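Local coordinates for periplasmic binding protein (Veillonella parvula, PDB 4MO9) that probably captures an iron-siderophore or related solute in the periplasm and hands it to an ABC-type importer, at residues Tyr203-Met208 and Thr294-Trp299; Asn209-Phe214 and Leu289-Thr294; Thr272-Gly277 and Asp283-Leu288. One frame throughout, in Å; residues are numbered along the deposited sequence.

Contact 1. Residues Tyr203-Met208 and Thr294-Trp299; sequences YLEVGM and TERQGW
Tyr203 and Trp299 mark the nearest approach of the two backbones, yet their CA atoms are 12.2 Å apart, so strand 203-206 and segment 294-299, at the C-terminal side of helix 282-295, are joined through long side chains alone. Glu205 and Arg296 bridge the space between the two segments from opposite directions. The glutamate is fully extended, with CG anti to the backbone N (chi1 -175°), and the arginine is stretched from CG to NE; the two extended chains bring carboxylate and guanidinium together, and they meet end-on in a two-pronged salt bridge, their planes 16° apart. Arg296 NH1 gives to Glu205 OE1 at 2.7 Å. NH2 of Arg296 gives almost straight to the syn lone pair of Glu205 OE2 at 2.8 Å. Tyr203 OH donates to OE1 of Glu205 as well (2.6 Å), reaching it on the anti side and tilted out of the carboxylate plane. Exchanging Glu205 for an alanine removes both acceptor oxygens and would probably leave the buried Arg296 charge without its mate and the Tyr203 hydroxyl without this partner. Beside the bridge, Tyr203 CE2 and Trp299 CH2 touch edge to edge at 3.9 Å, while Arg296 CD lies 3.7 Å above the centre of the indole. Phe214 adds a cation-pi contact to the guanidinium, and Gly215 N holds Glu205 OE2. Strand 201-206 runs beside strand 259-263, with Tyr203 and Glu205 both bonded to Met261 through the backbone; Tyr203 also packs on Val252 and Trp299 on Leu253, both from helix 249-255.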
# COMPACT_ATOMS: atom_id res chain seq x y z
N TYR A 203 -3.38 12.84 -14.90
CA TYR A 203 -2.42 11.89 -15.44
C TYR A 203 -1.63 11.28 -14.28
O TYR A 203 -1.06 12.02 -13.47
CB TYR A 203 -1.48 12.53 -16.47
CG TYR A 203 -0.31 11.64 -16.82
CD1 TYR A 203 -0.52 10.35 -17.29
CD2 TYR A 203 1.00 12.07 -16.65
CE1 TYR A 203 0.54 9.51 -17.58
CE2 TYR A 203 2.07 11.24 -16.94
CZ TYR A 203 1.83 9.96 -17.41
OH TYR A 203 2.89 9.12 -17.71
N LEU A 204 -1.61 9.95 -14.20
CA LEU A 204 -0.97 9.24 -13.09
C LEU A 204 0.23 8.47 -13.60
O LEU A 204 0.14 7.79 -14.63
CB LEU A 204 -1.96 8.25 -12.47
CG LEU A 204 -3.30 8.75 -11.94
CD1 LEU A 204 -4.22 7.56 -11.62
CD2 LEU A 204 -3.10 9.58 -10.69
N GLU A 205 1.36 8.56 -12.91
CA GLU A 205 2.54 7.81 -13.35
C GLU A 205 3.38 7.37 -12.16
O GLU A 205 3.60 8.17 -11.24
CB GLU A 205 3.39 8.63 -14.33
CG GLU A 205 4.57 7.83 -14.92
CD GLU A 205 5.58 8.68 -15.69
OE1 GLU A 205 5.16 9.60 -16.44
OE2 GLU A 205 6.80 8.42 -15.58
N VAL A 206 3.82 6.11 -12.18
CA VAL A 206 4.82 5.65 -11.23
C VAL A 206 6.16 6.22 -11.68
O VAL A 206 6.64 5.92 -12.79
CB VAL A 206 4.90 4.11 -11.18
CG1 VAL A 206 5.76 3.66 -9.99
CG2 VAL A 206 3.50 3.52 -11.05
N GLY A 207 6.78 7.06 -10.84
CA GLY A 207 8.00 7.74 -11.26
C GLY A 207 9.27 6.95 -11.02
O GLY A 207 10.29 7.52 -10.61
N MSE A 208 9.23 5.65 -11.31
CA MSE A 208 10.34 4.74 -11.00
C MSE A 208 11.51 4.88 -11.96
O MSE A 208 12.65 4.55 -11.62
CB MSE A 208 9.84 3.29 -11.02
CG MSE A 208 10.94 2.25 -10.83
SE MSE A 208 10.19 0.45 -10.73
CE MSE A 208 9.41 0.37 -12.51
N THR A 294 10.76 19.64 -16.09
CA THR A 294 11.76 20.42 -16.83
C THR A 294 12.53 19.60 -17.88
O THR A 294 13.02 20.15 -18.86
CB THR A 294 12.77 21.14 -15.88
OG1 THR A 294 13.54 20.18 -15.15
CG2 THR A 294 12.03 22.05 -14.90
N GLU A 295 12.64 18.29 -17.67
CA GLU A 295 13.42 17.45 -18.57
C GLU A 295 12.57 16.86 -19.71
O GLU A 295 13.11 16.43 -20.74
CB GLU A 295 14.18 16.34 -17.82
CG GLU A 295 15.15 16.82 -16.72
CD GLU A 295 16.21 17.80 -17.23
OE1 GLU A 295 17.32 17.36 -17.61
OE2 GLU A 295 15.94 19.02 -17.24
N ARG A 296 11.25 16.88 -19.54
CA ARG A 296 10.35 16.25 -20.51
C ARG A 296 9.82 17.24 -21.55
O ARG A 296 9.31 18.30 -21.21
CB ARG A 296 9.20 15.53 -19.80
CG ARG A 296 9.63 14.25 -19.11
CD ARG A 296 8.47 13.52 -18.45
NE ARG A 296 8.92 12.23 -17.91
CZ ARG A 296 8.12 11.36 -17.29
NH1 ARG A 296 6.84 11.64 -17.12
NH2 ARG A 296 8.62 10.21 -16.84
N GLN A 297 9.97 16.86 -22.82
CA GLN A 297 9.53 17.70 -23.94
C GLN A 297 8.10 18.19 -23.78
O GLN A 297 7.17 17.41 -23.61
CB GLN A 297 9.72 16.94 -25.26
CG GLN A 297 9.12 17.63 -26.49
CD GLN A 297 9.95 17.40 -27.74
OE1 GLN A 297 11.15 17.13 -27.67
NE2 GLN A 297 9.31 17.53 -28.90
N GLY A 298 7.93 19.51 -23.80
CA GLY A 298 6.61 20.11 -23.75
C GLY A 298 5.97 20.25 -22.38
O GLY A 298 4.99 20.97 -22.24
N TRP A 299 6.51 19.57 -21.37
CA TRP A 299 5.87 19.60 -20.04
C TRP A 299 5.83 21.00 -19.43
O TRP A 299 4.90 21.32 -18.69
CB TRP A 299 6.52 18.60 -19.07
CG TRP A 299 5.97 17.21 -19.21
CD1 TRP A 299 5.70 16.54 -20.37
CD2 TRP A 299 5.60 16.32 -18.14
NE1 TRP A 299 5.21 15.29 -20.09
CE2 TRP A 299 5.12 15.13 -18.74
CE3 TRP A 299 5.63 16.41 -16.75
CZ2 TRP A 299 4.68 14.04 -17.98
CZ3 TRP A 299 5.18 15.32 -15.99
CH2 TRP A 299 4.72 14.15 -16.62

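Contact 2. Residues Asn209-Phe214 and Leu289-Thr294; sequences NGPEEF and LKAFTT
Pro211 sits against Ala291 and Phe292, where a loop following strand 201-206 meets the last turns of helix 282-295; the CA atoms of Pro211 and Phe292 are only 4.4 Å apart. At the start of 289-294, Leu289 turns its side chain away from the loop and into the sheet, against Ile262, Val310 and Ser312. Ala291 is the first residue to meet the loop: Pro211 CG lies 3.9 Å from Ala291 CB and 3.7 Å from Ala291 C, and the small methyl lets the proline come down close to the helix backbone. Phe292 follows with the larger share of the contact. Its CG lies anti to the carbonyl carbon (chi1 -81°), which swings the ring toward the loop, where Pro211 covers one face. Pro211 CG stands 4.2 Å from the ring centroid and 15° off the normal, a CH-pi contact, and the proline N sits over the same ring nearer its rim. Gly210 adds its backbone, with Gly210 C 3.6 Å from Phe292 CE2. Thr293 then faces away from the loop, and its OG1 donates to Lys290 O at 2.7 Å, in the carbonyl plane. In the loop, Gly210 to Glu213 forms a type I beta turn with Pro211 second; a CB on Gly210 would run into Pro211 CD. No hydrogen bond crosses between the segments. The contact therefore rests on dispersion and shape, and the directional bonds come from just beyond the helix, where Arg296 takes up Gly210 O and Pro211 O.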
# COMPACT_ATOMS: atom_id res chain seq x y z
N ASN A 209 11.23 5.38 -13.17
CA ASN A 209 12.26 5.46 -14.19
C ASN A 209 12.83 6.86 -14.38
O ASN A 209 13.67 7.08 -15.25
CB ASN A 209 11.73 4.90 -15.52
CG ASN A 209 11.42 3.42 -15.44
OD1 ASN A 209 12.10 2.67 -14.76
ND2 ASN A 209 10.37 3.00 -16.14
N GLY A 210 12.37 7.82 -13.57
CA GLY A 210 12.85 9.19 -13.67
C GLY A 210 12.27 9.92 -14.88
O GLY A 210 11.50 9.34 -15.65
N PRO A 211 12.64 11.20 -15.05
CA PRO A 211 12.11 12.03 -16.14
C PRO A 211 12.38 11.46 -17.54
O PRO A 211 11.56 11.65 -18.44
CB PRO A 211 12.84 13.36 -15.96
CG PRO A 211 13.23 13.39 -14.50
CD PRO A 211 13.55 11.96 -14.17
N GLU A 212 13.50 10.77 -17.72
CA GLU A 212 13.94 10.37 -19.06
C GLU A 212 13.22 9.15 -19.66
O GLU A 212 13.33 8.89 -20.86
CB GLU A 212 15.47 10.20 -19.10
CG GLU A 212 16.02 9.00 -18.31
CD GLU A 212 16.08 9.23 -16.80
OE1 GLU A 212 15.67 10.31 -16.32
OE2 GLU A 212 16.56 8.32 -16.09
N GLU A 213 12.48 8.42 -18.82
CA GLU A 213 11.72 7.26 -19.29
C GLU A 213 10.38 7.18 -18.56
O GLU A 213 10.34 7.23 -17.33
CB GLU A 213 12.52 5.97 -19.06
CG GLU A 213 11.84 4.70 -19.58
CD GLU A 213 12.59 3.43 -19.19
OE1 GLU A 213 13.54 3.51 -18.38
OE2 GLU A 213 12.21 2.34 -19.69
N PHE A 214 9.28 7.05 -19.30
CA PHE A 214 7.96 7.00 -18.65
C PHE A 214 7.77 5.73 -17.84
O PHE A 214 8.09 4.64 -18.30
CB PHE A 214 6.83 7.13 -19.68
CG PHE A 214 6.53 8.56 -20.07
CD1 PHE A 214 7.56 9.45 -20.34
CD2 PHE A 214 5.22 9.00 -20.18
CE1 PHE A 214 7.28 10.77 -20.71
CE2 PHE A 214 4.93 10.30 -20.55
CZ PHE A 214 5.96 11.19 -20.81
N LEU A 289 10.91 15.89 -8.30
CA LEU A 289 9.60 16.12 -8.92
C LEU A 289 9.71 17.19 -10.01
O LEU A 289 9.25 16.99 -11.14
CB LEU A 289 8.57 16.54 -7.87
CG LEU A 289 7.11 16.54 -8.33
CD1 LEU A 289 6.79 15.24 -9.04
CD2 LEU A 289 6.15 16.69 -7.14
N LYS A 290 10.34 18.31 -9.68
CA LYS A 290 10.50 19.39 -10.65
C LYS A 290 11.22 18.93 -11.92
O LYS A 290 10.89 19.36 -13.02
CB LYS A 290 11.22 20.60 -10.02
CG LYS A 290 11.62 21.67 -11.03
CD LYS A 290 12.20 22.90 -10.34
CE LYS A 290 12.52 23.97 -11.37
NZ LYS A 290 13.07 25.20 -10.73
N ALA A 291 12.20 18.04 -11.76
CA ALA A 291 12.95 17.55 -12.92
C ALA A 291 12.07 16.85 -13.96
O ALA A 291 12.36 16.94 -15.16
CB ALA A 291 14.10 16.65 -12.47
N PHE A 292 11.03 16.15 -13.50
CA PHE A 292 10.05 15.56 -14.40
C PHE A 292 9.46 16.61 -15.35
O PHE A 292 9.31 16.36 -16.54
CB PHE A 292 8.93 14.88 -13.62
CG PHE A 292 9.28 13.50 -13.13
CD1 PHE A 292 10.01 13.33 -11.96
CD2 PHE A 292 8.88 12.38 -13.85
CE1 PHE A 292 10.34 12.06 -11.51
CE2 PHE A 292 9.21 11.10 -13.40
CZ PHE A 292 9.94 10.95 -12.23
N THR A 293 9.15 17.79 -14.81
CA THR A 293 8.51 18.86 -15.58
C THR A 293 9.48 19.67 -16.45
O THR A 293 9.07 20.31 -17.43
CB THR A 293 7.71 19.81 -14.64
OG1 THR A 293 8.62 20.57 -13.82
CG2 THR A 293 6.81 19.00 -13.73
N THR A 294 10.76 19.64 -16.09
CA THR A 294 11.76 20.42 -16.83
C THR A 294 12.53 19.60 -17.88
O THR A 294 13.02 20.15 -18.86
CB THR A 294 12.77 21.14 -15.88
OG1 THR A 294 13.54 20.18 -15.15
CG2 THR A 294 12.03 22.05 -14.90

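Contact 3. Residues Thr272-Gly277 and Asp283-Leu288; sequences TSMRLG and DSSQAL
Leu288 and Ser285, one turn apart on helix 282-295, receive the loop 272-277 within a beta-alpha-beta crossover, the helix linking the adjacent parallel strands 259-263 and 310-313. Leu288 is the main apolar residue: its CD1 presses on Arg275 CB at 3.4 Å, a tight fit, and both of its methyls reach Ser273 O. Alongside lies Met274, present as selenomethionine. Its first torsion (chi1 -180°) sets CG opposite the main-chain nitrogen, and the bend at chi2 then brings its end in against the helix, placing SE 4.0 Å from Leu288 CB and CE 3.5 Å from Ser285 O. The polar link is the hydroxyl of Ser285, which donates to Arg275 O at 2.6 Å, nearly along the C=O axis, while Leu276 CD2 lies 3.8 Å from Ser285 OG. Farther out, Arg275 turns its bent end away from the helix, where NH1 bonds to Glu279 O. Met274 is fixed through its backbone to Ser265, and its side chain also reaches Leu289 and Phe292. At the start of the loop, Thr272 OG1 bonds to Glu212 OE2, and Ser273 OG to Lys270 O. Between Thr272 and Leu288 a single water donates to both carbonyl oxygens, 2.8 Å from Thr272 O and 2.8 Å from Leu288 O.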
# COMPACT_ATOMS: atom_id res chain seq x y z
N THR A 272 17.48 9.10 -10.62
CA THR A 272 16.55 10.18 -10.95
C THR A 272 15.09 9.83 -10.67
O THR A 272 14.20 10.61 -11.01
CB THR A 272 16.64 10.57 -12.42
OG1 THR A 272 16.29 9.44 -13.23
CG2 THR A 272 18.04 11.05 -12.77
N SER A 273 14.84 8.67 -10.07
CA SER A 273 13.46 8.30 -9.75
C SER A 273 12.89 9.23 -8.68
O SER A 273 13.65 9.80 -7.87
CB SER A 273 13.36 6.83 -9.32
OG SER A 273 14.09 6.56 -8.12
N MSE A 274 11.58 9.44 -8.70
CA MSE A 274 10.94 10.22 -7.64
C MSE A 274 11.14 9.51 -6.31
O MSE A 274 10.78 8.34 -6.16
CB MSE A 274 9.45 10.35 -7.92
CG MSE A 274 8.72 11.16 -6.86
SE MSE A 274 9.48 12.95 -6.75
CE MSE A 274 8.65 13.37 -5.01
N ARG A 275 11.70 10.23 -5.34
CA ARG A 275 12.04 9.67 -4.03
C ARG A 275 11.07 10.11 -2.93
O ARG A 275 10.91 11.31 -2.66
CB ARG A 275 13.48 10.04 -3.64
CG ARG A 275 13.90 9.58 -2.25
CD ARG A 275 14.00 8.04 -2.14
NE ARG A 275 15.15 7.53 -2.88
CZ ARG A 275 16.37 7.41 -2.37
NH1 ARG A 275 16.60 7.77 -1.11
NH2 ARG A 275 17.38 6.95 -3.12
N LEU A 276 10.44 9.13 -2.29
CA LEU A 276 9.61 9.33 -1.10
C LEU A 276 9.93 8.22 -0.12
O LEU A 276 10.61 7.25 -0.48
CB LEU A 276 8.13 9.31 -1.47
CG LEU A 276 7.64 10.51 -2.30
CD1 LEU A 276 6.14 10.36 -2.60
CD2 LEU A 276 7.91 11.80 -1.56
N GLY A 277 9.44 8.35 1.12
CA GLY A 277 9.65 7.32 2.14
C GLY A 277 10.58 7.77 3.26
O GLY A 277 10.75 8.98 3.49
N ASP A 283 13.73 18.99 0.28
CA ASP A 283 14.46 19.62 -0.83
C ASP A 283 14.72 18.67 -1.99
O ASP A 283 14.54 19.03 -3.16
CB ASP A 283 15.79 20.22 -0.34
CG ASP A 283 15.60 21.47 0.48
OD1 ASP A 283 14.46 21.99 0.50
OD2 ASP A 283 16.57 21.94 1.10
N SER A 284 15.15 17.45 -1.66
CA SER A 284 15.42 16.43 -2.67
C SER A 284 14.16 16.03 -3.42
O SER A 284 14.14 16.00 -4.65
CB SER A 284 16.07 15.21 -2.02
OG SER A 284 16.09 14.10 -2.90
N SER A 285 13.09 15.73 -2.68
CA SER A 285 11.83 15.36 -3.30
C SER A 285 11.29 16.46 -4.21
O SER A 285 10.72 16.17 -5.26
CB SER A 285 10.81 14.96 -2.25
OG SER A 285 11.19 13.73 -1.63
N GLN A 286 11.46 17.72 -3.82
CA GLN A 286 11.06 18.85 -4.67
C GLN A 286 11.85 18.88 -5.97
O GLN A 286 11.29 19.08 -7.06
CB GLN A 286 11.25 20.18 -3.93
CG GLN A 286 10.15 20.49 -2.91
CD GLN A 286 8.82 20.86 -3.56
OE1 GLN A 286 8.76 21.21 -4.74
NE2 GLN A 286 7.74 20.80 -2.78
N ALA A 287 13.16 18.71 -5.87
CA ALA A 287 14.02 18.76 -7.04
C ALA A 287 13.75 17.59 -7.99
O ALA A 287 13.72 17.76 -9.20
CB ALA A 287 15.48 18.81 -6.64
N LEU A 288 13.55 16.39 -7.43
CA LEU A 288 13.26 15.21 -8.24
C LEU A 288 11.92 15.36 -8.98
O LEU A 288 11.83 15.01 -10.17
CB LEU A 288 13.28 13.94 -7.38
CG LEU A 288 14.66 13.53 -6.86
CD1 LEU A 288 14.50 12.55 -5.70
CD2 LEU A 288 15.51 12.90 -7.95
O HOH W 1 13.92 13.43 -11.21

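Overall arrangement
From the N terminus, the chain first passes strand 203-206 and then the loop 209-214. It returns after strand 259-263 as loop 272-277 and enters helix 282-295. Contact 3 closes the shortest loop, with five residues between its segments; it is nested inside contact 2, which is nested inside contact 1, and none cross. Along the helix and just beyond it the partners follow in reverse order: 283-288 takes the nearby loop, 289-294 the loop after the strand, and 294-299 the strand. Gly207 O probably bonds to Met274 N, joining contacts 1 and 3. Together they tie helix 282-295 and the chain just after it to strand 201-206 and the loops following strands 201-206 and 259-263.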